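Local coordinates for LIP (Serratia marcescens, PDB 4A1R), which is a membrane-bound lipoprotein component of the type VI secretion system, of the TssJ family, and probably helps to build its envelope-spanning complex, at residues A[18-23]-A[96-101]; A[31-36]-A[68-73]. All coordinates share one frame; numbering follows the deposited sequence.

In the fold
Both contacts belong to a beta-sandwich of two four-stranded sheets, and their centres lie about 13 Å apart. Interaction 2 pairs strand 31-36 with the edge strand 68-72 of the antiparallel sheet. Interaction 1 joins two loops beyond that sheet: 18-23 precedes strand 31-38, whereas segment 96-101 starts on the last residue of strand 91-96 and runs on into the loop. The two contacts meet directly. Glu97 N approaches Lys32 O at 2.8 Å, probably as a hydrogen bond, and Tyr98 CD1 packs 3.5 Å from Ile31 CD1. Strand 31-38 thus pairs with 64-72 on one edge and 91-96 on the other; interaction 1 lies about 16 Å from the chain centre, interaction 2 about 8 Å.

Interaction 1. Residues A[18-23]-A[96-101]; sequences RQVNAA and AEYQNL
Asn21 OD1 is gripped by two donors: the backbone N of Gln99 at 2.8 Å and a water, also at 2.8 Å. The bond from Gln99 N is nearly straight (173° at the hydrogen), with the donor in the carbonyl plane of the Asn21 amide. The same water accepts the N-H of Asn100, so one side-chain oxygen serves two successive backbone amides, the second through the water. Asn21 can reach across because its CG stands anti to the backbone N (chi1 -167°). At the other end of its amide, ND2 is bonded to Ala29 O, which fixes the rotation of the group. The Gln99 chain crosses Asn21 at about a right angle, its CG 3.6 Å from Asn21 OD1.

One residue earlier, Val20 CG2 touches Tyr98 CE1 at 3.7 Å, an oblique approach to the ring, whose OH is bonded to Gly138 O at the C-terminal end of strand 130-138. At the other end of the contact Ala23 CB rests 3.2 Å from Asn100 OD1. With a single direct hydrogen bond between the segments, the two inter-strand loops are joined chiefly through one buried asparagine, whose amide ties the loop at 96-101 back to Ala29, just ahead of strand 31-38.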
ATOM      1  N   ARG A  18       3.511   9.338  15.912  1.00 35.14           N
ATOM      2  CA  ARG A  18       3.773   8.937  17.294  1.00 38.78           C
ATOM      3  C   ARG A  18       2.571   8.338  18.040  1.00 29.13           C
ATOM      4  O   ARG A  18       2.739   7.486  18.908  1.00 32.86           O
ATOM      5  CB  ARG A  18       4.342  10.117  18.086  1.00 42.25           C
ATOM      6  CG  ARG A  18       5.841  10.294  17.898  1.00 53.51           C
ATOM      7  CD  ARG A  18       6.438  11.253  18.922  1.00 65.40           C
ATOM      8  NE  ARG A  18       6.842  10.584  20.163  1.00 70.91           N
ATOM      9  CZ  ARG A  18       6.190  10.665  21.322  1.00 77.86           C
ATOM     10  NH1 ARG A  18       5.079  11.394  21.425  1.00 74.75           N
ATOM     11  NH2 ARG A  18       6.651  10.017  22.387  1.00 78.44           N
ATOM     12  N   GLN A  19       1.371   8.780  17.697  1.00 33.75           N
ATOM     13  CA  GLN A  19       0.162   8.334  18.387  1.00 42.21           C
ATOM     14  C   GLN A  19      -0.634   7.292  17.624  1.00 37.60           C
ATOM     15  O   GLN A  19      -1.788   7.028  17.969  1.00 38.33           O
ATOM     16  CB  GLN A  19      -0.771   9.511  18.689  1.00 43.11           C
ATOM     17  CG  GLN A  19      -0.214  10.573  19.635  1.00 59.40           C
ATOM     18  CD  GLN A  19       0.457   9.997  20.870  1.00 54.79           C
ATOM     19  OE1 GLN A  19      -0.084   9.117  21.549  1.00 59.41           O
ATOM     20  NE2 GLN A  19       1.644  10.506  21.174  1.00 69.10           N
ATOM     21  N   VAL A  20      -0.048   6.729  16.568  1.00 29.22           N
ATOM     22  CA  VAL A  20      -0.804   5.829  15.709  1.00 30.35           C
ATOM     23  C   VAL A  20      -1.195   4.606  16.550  1.00 22.67           C
ATOM     24  O   VAL A  20      -0.418   4.116  17.400  1.00 29.79           O
ATOM     25  CB  VAL A  20       0.004   5.406  14.438  1.00 24.44           C
ATOM     26  CG1 VAL A  20       1.010   4.320  14.780  1.00 31.76           C
ATOM     27  CG2 VAL A  20      -0.925   4.978  13.296  1.00 29.80           C
ATOM     28  N   ASN A  21      -2.427   4.167  16.343  1.00 32.11           N
ATOM     29  CA  ASN A  21      -2.834   2.841  16.745  1.00 30.90           C
ATOM     30  C   ASN A  21      -2.774   2.625  18.239  1.00 31.51           C
ATOM     31  O   ASN A  21      -2.241   1.616  18.713  1.00 32.85           O
ATOM     32  CB  ASN A  21      -1.945   1.811  16.055  1.00 28.97           C
ATOM     33  CG  ASN A  21      -2.496   0.407  16.164  1.00 24.66           C
ATOM     34  OD1 ASN A  21      -3.709   0.203  16.069  1.00 26.23           O
ATOM     35  ND2 ASN A  21      -1.599  -0.565  16.295  1.00 22.92           N
ATOM     36  N   ALA A  22      -3.315   3.593  18.966  1.00 41.14           N
ATOM     37  CA  ALA A  22      -3.440   3.513  20.402  1.00 36.62           C
ATOM     38  C   ALA A  22      -4.931   3.459  20.677  1.00 43.79           C
ATOM     39  O   ALA A  22      -5.677   4.404  20.375  1.00 40.41           O
ATOM     40  CB  ALA A  22      -2.812   4.728  21.062  1.00 44.13           C
ATOM     41  N   ALA A  23      -5.363   2.321  21.200  1.00 38.66           N
ATOM     42  CA  ALA A  23      -6.716   2.150  21.694  1.00 41.78           C
ATOM     43  C   ALA A  23      -7.006   3.155  22.837  1.00 41.81           C
ATOM     44  O   ALA A  23      -6.081   3.768  23.396  1.00 42.90           O
ATOM     45  CB  ALA A  23      -6.891   0.715  22.181  1.00 50.73           C
ATOM     46  N   ALA A  96      -3.664  -1.281   6.578  1.00 15.57           N
ATOM     47  CA  ALA A  96      -3.002  -1.019   7.875  1.00 14.60           C
ATOM     48  C   ALA A  96      -3.920  -1.674   8.911  1.00 18.49           C
ATOM     49  O   ALA A  96      -5.082  -1.301   8.999  1.00 16.89           O
ATOM     50  CB  ALA A  96      -2.951   0.468   8.158  1.00 21.16           C
ATOM     51  N   GLU A  97      -3.417  -2.643   9.664  1.00 17.85           N
ATOM     52  CA  GLU A  97      -4.302  -3.424  10.576  1.00 19.75           C
ATOM     53  C   GLU A  97      -4.413  -2.715  11.948  1.00 23.20           C
ATOM     54  O   GLU A  97      -3.850  -3.163  12.966  1.00 20.72           O
ATOM     55  CB  GLU A  97      -3.798  -4.868  10.708  1.00 20.71           C
ATOM     56  CG  GLU A  97      -3.682  -5.590   9.349  1.00 18.54           C
ATOM     57  CD  GLU A  97      -3.507  -7.115   9.432  1.00 24.24           C
ATOM     58  OE1 GLU A  97      -3.334  -7.644  10.539  1.00 26.63           O
ATOM     59  OE2 GLU A  97      -3.548  -7.773   8.359  1.00 25.22           O
ATOM     60  N   TYR A  98      -5.083  -1.562  11.956  1.00 19.13           N
ATOM     61  CA  TYR A  98      -5.352  -0.842  13.203  1.00 21.45           C
ATOM     62  C   TYR A  98      -6.112  -1.752  14.187  1.00 22.53           C
ATOM     63  O   TYR A  98      -7.012  -2.485  13.774  1.00 22.69           O
ATOM     64  CB  TYR A  98      -6.246   0.377  12.937  1.00 19.39           C
ATOM     65  CG  TYR A  98      -5.539   1.514  12.209  1.00 19.90           C
ATOM     66  CD1 TYR A  98      -4.835   2.492  12.919  1.00 18.64           C
ATOM     67  CD2 TYR A  98      -5.570   1.591  10.821  1.00 21.03           C
ATOM     68  CE1 TYR A  98      -4.208   3.532  12.262  1.00 20.05           C
ATOM     69  CE2 TYR A  98      -4.925   2.620  10.155  1.00 23.45           C
ATOM     70  CZ  TYR A  98      -4.234   3.582  10.879  1.00 21.93           C
ATOM     71  OH  TYR A  98      -3.588   4.617  10.214  1.00 28.35           O
ATOM     72  N   GLN A  99      -5.811  -1.626  15.472  1.00 19.11           N
ATOM     73  CA  GLN A  99      -6.590  -2.383  16.516  1.00 24.48           C
ATOM     74  C   GLN A  99      -8.038  -1.915  16.686  1.00 29.91           C
ATOM     75  O   GLN A  99      -8.909  -2.678  17.146  1.00 33.56           O
ATOM     76  CB  GLN A  99      -5.919  -2.291  17.879  1.00 26.64           C
ATOM     77  CG  GLN A  99      -4.468  -2.717  17.980  1.00 25.99           C
ATOM     78  CD  GLN A  99      -3.983  -2.577  19.412  1.00 31.06           C
ATOM     79  OE1 GLN A  99      -4.746  -2.159  20.290  1.00 41.85           O
ATOM     80  NE2 GLN A  99      -2.746  -2.955  19.664  1.00 25.95           N
ATOM     81  N   ASN A 100      -8.299  -0.665  16.326  1.00 27.26           N
ATOM     82  CA  ASN A 100      -9.642  -0.110  16.402  1.00 29.40           C
ATOM     83  C   ASN A 100     -10.022   0.376  15.039  1.00 26.50           C
ATOM     84  O   ASN A 100      -9.781   1.524  14.701  1.00 30.78           O
ATOM     85  CB  ASN A 100      -9.683   1.063  17.383  1.00 35.43           C
ATOM     86  CG  ASN A 100      -9.803   0.612  18.815  1.00 39.70           C
ATOM     87  OD1 ASN A 100      -8.840   0.670  19.585  1.00 52.37           O
ATOM     88  ND2 ASN A 100     -10.978   0.124  19.172  1.00 35.87           N
ATOM     89  N   LEU A 101     -10.631  -0.508  14.264  1.00 24.78           N
ATOM     90  CA  LEU A 101     -10.868  -0.284  12.853  1.00 29.92           C
ATOM     91  C   LEU A 101     -11.885   0.820  12.542  1.00 32.63           C
ATOM     92  O   LEU A 101     -11.804   1.486  11.497  1.00 22.02           O
ATOM     93  CB  LEU A 101     -11.406  -1.575  12.252  1.00 30.51           C
ATOM     94  CG  LEU A 101     -10.475  -2.638  11.717  1.00 36.85           C
ATOM     95  CD1 LEU A 101     -11.401  -3.626  11.052  1.00 48.91           C
ATOM     96  CD2 LEU A 101      -9.449  -2.094  10.721  1.00 29.96           C
TER
HETATM   97  O   HOH W   1      -6.111   1.642  16.365  1.00 25.50           O

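Interaction 2. Residues A[31-36]-A[68-73]; sequences IKIRVL and DQFFLT
Strands 31-36 and 68-72 run antiparallel, their axes 4.6 Å apart at closest approach and 151° between directions, with three hydrogen-bonded pairs: Ile31 with Leu72, Ile33 with Phe70 and Val35 with Asp68. Each contributes two backbone bonds.

On the face carrying Ile31, Ile33 and Val35, the Phe70 ring lies over Ile33. Ile33 CB sits 3.8 Å from the ring centroid and 22° off the normal, a CH-pi contact displaced toward the rim. The ring gets there because Phe70 CG takes the position between the backbone N and the carbonyl carbon (chi1 62°), which turns it back across the neighbouring strand. Val35 CG2 is more distant, at the ring edge. Leu72 CD2 meets Ile33 CG1 at 3.9 Å. Phe14 of strand 9-16 stands edge-to-face to Phe70 and also touches Ile33 and Leu72, placing this face against the opposing sheet.

The other face mixes polar and aromatic side chains. Lys32 CB lies over a face of the Phe71 ring, 4.3 Å from its centroid. A turn about the CG-CD bond brings Lys32 NZ to Gln69 OE1, 2.9 Å away and tilted from the amide's carbonyl plane. Gln69 NE2 and Arg34 NE share a water, while Arg34 NH1 is bonded to Leu52 O of helix 49-60. Beyond the six backbone bonds, the edge strand is held by apolar and Ile33-Phe70 CH-pi contacts inside the sandwich; on the other face, Lys32 packs its aliphatic part on an aromatic ring while its ammonium gains a carbonyl oxygen, and a water is shared.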
ATOM      1  N   ILE A  31       2.062  -1.261  14.006  1.00 25.83           N
ATOM      2  CA  ILE A  31       0.928  -1.620  13.189  1.00 18.38           C
ATOM      3  C   ILE A  31       1.402  -2.414  11.967  1.00 15.89           C
ATOM      4  O   ILE A  31       2.453  -2.123  11.389  1.00 20.83           O
ATOM      5  CB  ILE A  31       0.117  -0.338  12.822  1.00 17.72           C
ATOM      6  CG1 ILE A  31      -1.132  -0.684  12.024  1.00 18.10           C
ATOM      7  CG2 ILE A  31       1.031   0.675  12.112  1.00 18.23           C
ATOM      8  CD1 ILE A  31      -2.163   0.443  11.918  1.00 18.99           C
ATOM      9  N   LYS A  32       0.622  -3.441  11.610  1.00 18.81           N
ATOM     10  CA  LYS A  32       0.934  -4.307  10.472  1.00 18.98           C
ATOM     11  C   LYS A  32       0.466  -3.620   9.201  1.00 25.24           C
ATOM     12  O   LYS A  32      -0.718  -3.234   9.104  1.00 21.72           O
ATOM     13  CB  LYS A  32       0.269  -5.698  10.586  1.00 18.14           C
ATOM     14  CG  LYS A  32       0.584  -6.616   9.379  1.00 25.73           C
ATOM     15  CD  LYS A  32      -0.085  -7.997   9.479  1.00 24.51           C
ATOM     16  CE  LYS A  32       0.816  -8.984  10.227  1.00 31.18           C
ATOM     17  NZ  LYS A  32       0.488 -10.357   9.727  1.00 38.87           N
ATOM     18  N   ILE A  33       1.388  -3.508   8.236  1.00 21.26           N
ATOM     19  CA  ILE A  33       1.090  -2.925   6.936  1.00 19.12           C
ATOM     20  C   ILE A  33       1.197  -4.000   5.896  1.00 20.21           C
ATOM     21  O   ILE A  33       2.208  -4.715   5.854  1.00 22.68           O
ATOM     22  CB  ILE A  33       2.070  -1.789   6.580  1.00 22.99           C
ATOM     23  CG1 ILE A  33       2.152  -0.724   7.696  1.00 22.76           C
ATOM     24  CG2 ILE A  33       1.717  -1.175   5.218  1.00 23.24           C
ATOM     25  CD1 ILE A  33       0.909   0.140   7.844  1.00 21.78           C
ATOM     26  N   ARG A  34       0.165  -4.150   5.071  1.00 19.13           N
ATOM     27  CA  ARG A  34       0.286  -5.046   3.919  1.00 19.78           C
ATOM     28  C   ARG A  34       0.286  -4.274   2.610  1.00 22.28           C
ATOM     29  O   ARG A  34      -0.379  -3.258   2.483  1.00 20.56           O
ATOM     30  CB  ARG A  34      -0.815  -6.098   3.963  1.00 19.78           C
ATOM     31  CG  ARG A  34      -0.798  -6.925   5.258  1.00 24.77           C
ATOM     32  CD  ARG A  34      -1.946  -7.910   5.266  1.00 23.77           C
ATOM     33  NE  ARG A  34      -1.858  -8.841   4.148  1.00 30.85           N
ATOM     34  CZ  ARG A  34      -2.827  -9.669   3.763  1.00 37.78           C
ATOM     35  NH1 ARG A  34      -4.004  -9.682   4.381  1.00 38.38           N
ATOM     36  NH2 ARG A  34      -2.623 -10.482   2.731  1.00 39.45           N
ATOM     37  N   VAL A  35       1.040  -4.757   1.632  1.00 20.26           N
ATOM     38  CA  VAL A  35       1.134  -4.067   0.354  1.00 20.52           C
ATOM     39  C   VAL A  35       0.831  -5.125  -0.665  1.00 24.48           C
ATOM     40  O   VAL A  35       1.476  -6.179  -0.668  1.00 23.76           O
ATOM     41  CB  VAL A  35       2.527  -3.417   0.118  1.00 18.64           C
ATOM     42  CG1 VAL A  35       2.638  -2.900  -1.320  1.00 24.30           C
ATOM     43  CG2 VAL A  35       2.775  -2.276   1.086  1.00 22.46           C
ATOM     44  N   LEU A  36      -0.183  -4.871  -1.497  1.00 19.49           N
ATOM     45  CA  LEU A  36      -0.628  -5.860  -2.440  1.00 22.02           C
ATOM     46  C   LEU A  36      -0.486  -5.336  -3.874  1.00 30.10           C
ATOM     47  O   LEU A  36      -0.894  -4.220  -4.185  1.00 25.39           O
ATOM     48  CB  LEU A  36      -2.092  -6.262  -2.153  1.00 19.45           C
ATOM     49  CG  LEU A  36      -2.435  -7.013  -0.845  1.00 25.99           C
ATOM     50  CD1 LEU A  36      -2.223  -6.165   0.389  1.00 33.11           C
ATOM     51  CD2 LEU A  36      -3.901  -7.412  -0.876  1.00 25.53           C
ATOM     52  N   ASP A  68       3.062  -8.339   0.209  1.00 20.92           N
ATOM     53  CA  ASP A  68       4.173  -8.274   1.156  1.00 19.67           C
ATOM     54  C   ASP A  68       3.677  -7.544   2.391  1.00 22.30           C
ATOM     55  O   ASP A  68       2.531  -7.043   2.403  1.00 22.67           O
ATOM     56  CB  ASP A  68       5.427  -7.645   0.536  1.00 19.14           C
ATOM     57  CG  ASP A  68       6.753  -8.078   1.236  1.00 22.46           C
ATOM     58  OD1 ASP A  68       6.776  -8.974   2.134  1.00 25.88           O
ATOM     59  OD2 ASP A  68       7.799  -7.509   0.877  1.00 21.76           O
ATOM     60  N   GLN A  69       4.474  -7.559   3.454  1.00 20.04           N
ATOM     61  CA  GLN A  69       4.022  -6.987   4.737  1.00 18.63           C
ATOM     62  C   GLN A  69       5.220  -6.676   5.598  1.00 21.51           C
ATOM     63  O   GLN A  69       6.347  -7.215   5.394  1.00 22.08           O
ATOM     64  CB  GLN A  69       3.033  -7.911   5.482  1.00 19.44           C
ATOM     65  CG  GLN A  69       3.590  -9.267   5.913  1.00 26.16           C
ATOM     66  CD  GLN A  69       2.579 -10.101   6.669  1.00 28.97           C
ATOM     67  OE1 GLN A  69       2.750 -10.339   7.854  1.00 42.13           O
ATOM     68  NE2 GLN A  69       1.489 -10.496   6.011  1.00 26.20           N
ATOM     69  N   PHE A  70       4.985  -5.806   6.561  1.00 20.42           N
ATOM     70  CA  PHE A  70       5.976  -5.426   7.555  1.00 20.96           C
ATOM     71  C   PHE A  70       5.205  -4.771   8.684  1.00 21.48           C
ATOM     72  O   PHE A  70       3.987  -4.588   8.570  1.00 22.08           O
ATOM     73  CB  PHE A  70       7.001  -4.466   6.942  1.00 23.76           C
ATOM     74  CG  PHE A  70       6.404  -3.157   6.447  1.00 26.95           C
ATOM     75  CD1 PHE A  70       5.845  -3.052   5.177  1.00 28.00           C
ATOM     76  CD2 PHE A  70       6.391  -2.042   7.269  1.00 27.42           C
ATOM     77  CE1 PHE A  70       5.315  -1.843   4.732  1.00 34.57           C
ATOM     78  CE2 PHE A  70       5.886  -0.835   6.828  1.00 31.56           C
ATOM     79  CZ  PHE A  70       5.338  -0.736   5.563  1.00 31.13           C
ATOM     80  N   PHE A  71       5.896  -4.502   9.790  1.00 22.31           N
ATOM     81  CA  PHE A  71       5.367  -3.703  10.898  1.00 26.47           C
ATOM     82  C   PHE A  71       6.014  -2.324  10.948  1.00 20.58           C
ATOM     83  O   PHE A  71       7.221  -2.164  10.688  1.00 28.70           O
ATOM     84  CB  PHE A  71       5.628  -4.366  12.245  1.00 25.15           C
ATOM     85  CG  PHE A  71       4.689  -5.481  12.568  1.00 28.49           C
ATOM     86  CD1 PHE A  71       4.953  -6.775  12.124  1.00 30.03           C
ATOM     87  CD2 PHE A  71       3.535  -5.250  13.310  1.00 23.23           C
ATOM     88  CE1 PHE A  71       4.086  -7.821  12.418  1.00 35.00           C
ATOM     89  CE2 PHE A  71       2.671  -6.300  13.612  1.00 24.15           C
ATOM     90  CZ  PHE A  71       2.942  -7.580  13.167  1.00 29.27           C
ATOM     91  N   LEU A  72       5.213  -1.342  11.360  1.00 29.31           N
ATOM     92  CA  LEU A  72       5.652   0.029  11.432  1.00 22.72           C
ATOM     93  C   LEU A  72       5.493   0.410  12.914  1.00 22.89           C
ATOM     94  O   LEU A  72       4.422   0.201  13.490  1.00 23.96           O
ATOM     95  CB  LEU A  72       4.728   0.828  10.509  1.00 32.27           C
ATOM     96  CG  LEU A  72       4.963   2.243  10.033  1.00 29.79           C
ATOM     97  CD1 LEU A  72       6.347   2.392   9.420  1.00 31.25           C
ATOM     98  CD2 LEU A  72       3.850   2.548   9.038  1.00 23.92           C
ATOM     99  N   THR A  73       6.562   0.908  13.524  1.00 23.46           N
ATOM    100  CA  THR A  73       6.574   1.417  14.921  1.00 30.02           C
ATOM    101  C   THR A  73       6.011   2.852  15.011  1.00 26.98           C
ATOM    102  O   THR A  73       6.345   3.692  14.180  1.00 30.15           O
ATOM    103  CB  THR A  73       8.014   1.438  15.448  1.00 30.92           C
ATOM    104  OG1 THR A  73       8.602   0.159  15.200  1.00 35.15           O
ATOM    105  CG2 THR A  73       8.082   1.765  16.968  1.00 24.65           C
TER
HETATM  106  O   HOH W   2       0.850  -9.814   2.917  1.00 29.69           O